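Local atomic coordinates of uncharacterized protein (PDB entry 2QKP), a protein that is of unknown function but carries a hemerythrin-like domain, and is represented here by its C-terminal PAS domain, which probably senses a small ligand or signal. Residues D46-A50 / A51-F55. Residues are numbered along the deposited sequence; the frame is centred on the assembly and turned at random.
Sequences DSVPA and AEMVF
P49 and E52 meet across a tight chain reversal. The amide of E52 donates to the carbonyl oxygen of P49, with N to O at 2.8 Å and an N-H...O angle of 163°; the donor sits above the carbonyl plane. A50 and A51 fill the two corners, and their backbone angles make this a type I beta turn. The same two ends also meet through their side chains. E52 puts CG anti to its own carbonyl carbon (chi1 -54°) and extends from there, which brings the carboxylate in obliquely at the CG-CD edge of the proline ring, off to one side and tilted against it rather than stacked over a face. OE1 stands 3.5 Å from CD of P49, and OE2 lies 3.7 Å from CG of that ring.

On the inner side of the loop, V48 reaches M53 with a single methyl: CG2 is 3.8 Å from CG of M53. The buried M53 holds CG anti to its own carbonyl carbon (chi1 -70°) and runs on extended through chi2, which leaves SD 3.9 Å from the A50 carbonyl oxygen. Both V48 and M53 also touch E31 of strand 31-36. By contrast, the P49-E52 side is exposed.

All this lies in the loop leaving strand 41-44 of a PAS fold, whose five-stranded sheet runs in the order 2-1-5-4-3. Just beyond the turn, V54 and F55 pack on that sheet, while K56 NZ bonds to the A51 and M53 carbonyl oxygens.

Chemically, one backbone bond closes the reversal; the carboxylate probably adds no more than weak CH...O attraction to the proline, and the apolar grip is confined to the V48-M53 side.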
ATOM      1  N   ASP A  46       6.005   1.765   9.133  1.00 22.24           N
ATOM      2  CA  ASP A  46       6.221   0.931  10.319  1.00 26.58           C
ATOM      3  C   ASP A  46       5.328  -0.317  10.211  1.00 28.31           C
ATOM      4  O   ASP A  46       4.275  -0.401  10.860  1.00 29.26           O
ATOM      5  CB  ASP A  46       5.914   1.752  11.583  1.00 26.17           C
ATOM      6  CG  ASP A  46       6.224   0.999  12.854  1.00 30.31           C
ATOM      7  OD1 ASP A  46       7.262   0.293  12.883  1.00 31.72           O
ATOM      8  OD2 ASP A  46       5.414   1.117  13.810  1.00 32.75           O
ATOM      9  N   SER A  47       5.724  -1.299   9.404  0.50 29.57           N
ATOM     10  CA  SER A  47       4.829  -2.452   9.182  0.50 31.06           C
ATOM     11  C   SER A  47       5.288  -3.809   9.748  0.50 32.25           C
ATOM     12  O   SER A  47       4.439  -4.685   9.974  0.50 32.34           O
ATOM     13  CB  SER A  47       4.401  -2.574   7.709  0.50 30.75           C
ATOM     14  OG  SER A  47       3.240  -3.384   7.597  0.50 30.30           O
ATOM     15  N   VAL A  48       6.600  -3.988   9.953  1.00 33.75           N
ATOM     16  CA  VAL A  48       7.128  -5.122  10.748  1.00 35.87           C
ATOM     17  C   VAL A  48       8.237  -4.655  11.678  1.00 36.83           C
ATOM     18  O   VAL A  48       8.883  -3.637  11.400  1.00 37.39           O
ATOM     19  CB  VAL A  48       7.644  -6.309   9.871  1.00 36.46           C
ATOM     20  CG1 VAL A  48       6.534  -6.841   8.970  1.00 37.08           C
ATOM     21  CG2 VAL A  48       8.904  -5.924   9.074  1.00 37.35           C
ATOM     22  N   PRO A  49       8.471  -5.386  12.792  1.00 37.77           N
ATOM     23  CA  PRO A  49       9.489  -4.917  13.740  1.00 38.02           C
ATOM     24  C   PRO A  49      10.855  -4.784  13.092  1.00 38.19           C
ATOM     25  O   PRO A  49      11.201  -5.569  12.199  1.00 38.42           O
ATOM     26  CB  PRO A  49       9.504  -6.009  14.824  1.00 37.79           C
ATOM     27  CG  PRO A  49       8.161  -6.675  14.701  1.00 38.23           C
ATOM     28  CD  PRO A  49       7.832  -6.641  13.243  1.00 37.69           C
ATOM     29  N   ALA A  50      11.616  -3.791  13.546  1.00 38.84           N
ATOM     30  CA  ALA A  50      12.894  -3.400  12.929  1.00 38.86           C
ATOM     31  C   ALA A  50      13.833  -4.566  12.640  1.00 39.04           C
ATOM     32  O   ALA A  50      14.525  -4.575  11.617  1.00 39.05           O
ATOM     33  CB  ALA A  50      13.600  -2.330  13.777  1.00 39.35           C
ATOM     34  N   ALA A  51      13.844  -5.555  13.537  1.00 39.06           N
ATOM     35  CA  ALA A  51      14.722  -6.721  13.405  1.00 38.28           C
ATOM     36  C   ALA A  51      14.286  -7.752  12.354  1.00 37.73           C
ATOM     37  O   ALA A  51      15.080  -8.610  11.962  1.00 37.95           O
ATOM     38  CB  ALA A  51      14.905  -7.396  14.773  1.00 38.89           C
ATOM     39  N   GLU A  52      13.046  -7.655  11.880  1.00 36.68           N
ATOM     40  CA  GLU A  52      12.474  -8.657  10.963  1.00 35.41           C
ATOM     41  C   GLU A  52      12.259  -8.177   9.509  1.00 33.88           C
ATOM     42  O   GLU A  52      11.615  -8.851   8.702  1.00 33.57           O
ATOM     43  CB  GLU A  52      11.159  -9.158  11.523  1.00 36.10           C
ATOM     44  CG  GLU A  52      11.243  -9.688  12.939  1.00 38.32           C
ATOM     45  CD  GLU A  52       9.874  -9.889  13.546  1.00 41.50           C
ATOM     46  OE1 GLU A  52       8.883  -9.985  12.768  1.00 43.00           O
ATOM     47  OE2 GLU A  52       9.792  -9.965  14.795  1.00 41.61           O
ATOM     48  N   MET A  53      12.817  -7.016   9.185  1.00 32.21           N
ATOM     49  CA  MET A  53      12.700  -6.431   7.851  1.00 29.30           C
ATOM     50  C   MET A  53      13.542  -7.173   6.811  1.00 29.60           C
ATOM     51  O   MET A  53      14.658  -7.656   7.097  1.00 29.87           O
ATOM     52  CB  MET A  53      13.120  -4.965   7.900  1.00 29.11           C
ATOM     53  CG  MET A  53      12.145  -4.028   8.642  1.00 28.37           C
ATOM     54  SD  MET A  53      12.870  -2.376   8.884  1.00 24.34           S
ATOM     55  CE  MET A  53      12.475  -1.678   7.249  1.00 28.75           C
ATOM     56  N   VAL A  54      13.012  -7.274   5.598  1.00 28.44           N
ATOM     57  CA  VAL A  54      13.742  -7.888   4.487  1.00 27.80           C
ATOM     58  C   VAL A  54      14.968  -7.017   4.196  1.00 27.97           C
ATOM     59  O   VAL A  54      16.106  -7.511   4.142  1.00 27.40           O
ATOM     60  CB  VAL A  54      12.848  -8.013   3.209  1.00 27.81           C
ATOM     61  CG1 VAL A  54      13.623  -8.601   2.043  1.00 27.42           C
ATOM     62  CG2 VAL A  54      11.574  -8.836   3.504  1.00 29.03           C
ATOM     63  N   PHE A  55      14.723  -5.715   4.047  1.00 27.81           N
ATOM     64  CA  PHE A  55      15.766  -4.733   3.769  1.00 28.32           C
ATOM     65  C   PHE A  55      15.787  -3.788   4.945  1.00 28.37           C
ATOM     66  O   PHE A  55      14.954  -2.887   5.048  1.00 28.76           O
ATOM     67  CB  PHE A  55      15.490  -3.943   2.479  1.00 28.00           C
ATOM     68  CG  PHE A  55      15.540  -4.779   1.225  1.00 27.89           C
ATOM     69  CD1 PHE A  55      16.518  -5.756   1.053  1.00 28.82           C
ATOM     70  CD2 PHE A  55      14.631  -4.557   0.199  1.00 28.12           C
ATOM     71  CE1 PHE A  55      16.567  -6.528  -0.118  1.00 29.99           C
ATOM     72  CE2 PHE A  55      14.681  -5.311  -0.975  1.00 29.69           C
ATOM     73  CZ  PHE A  55      15.643  -6.300  -1.131  1.00 28.22           C
TER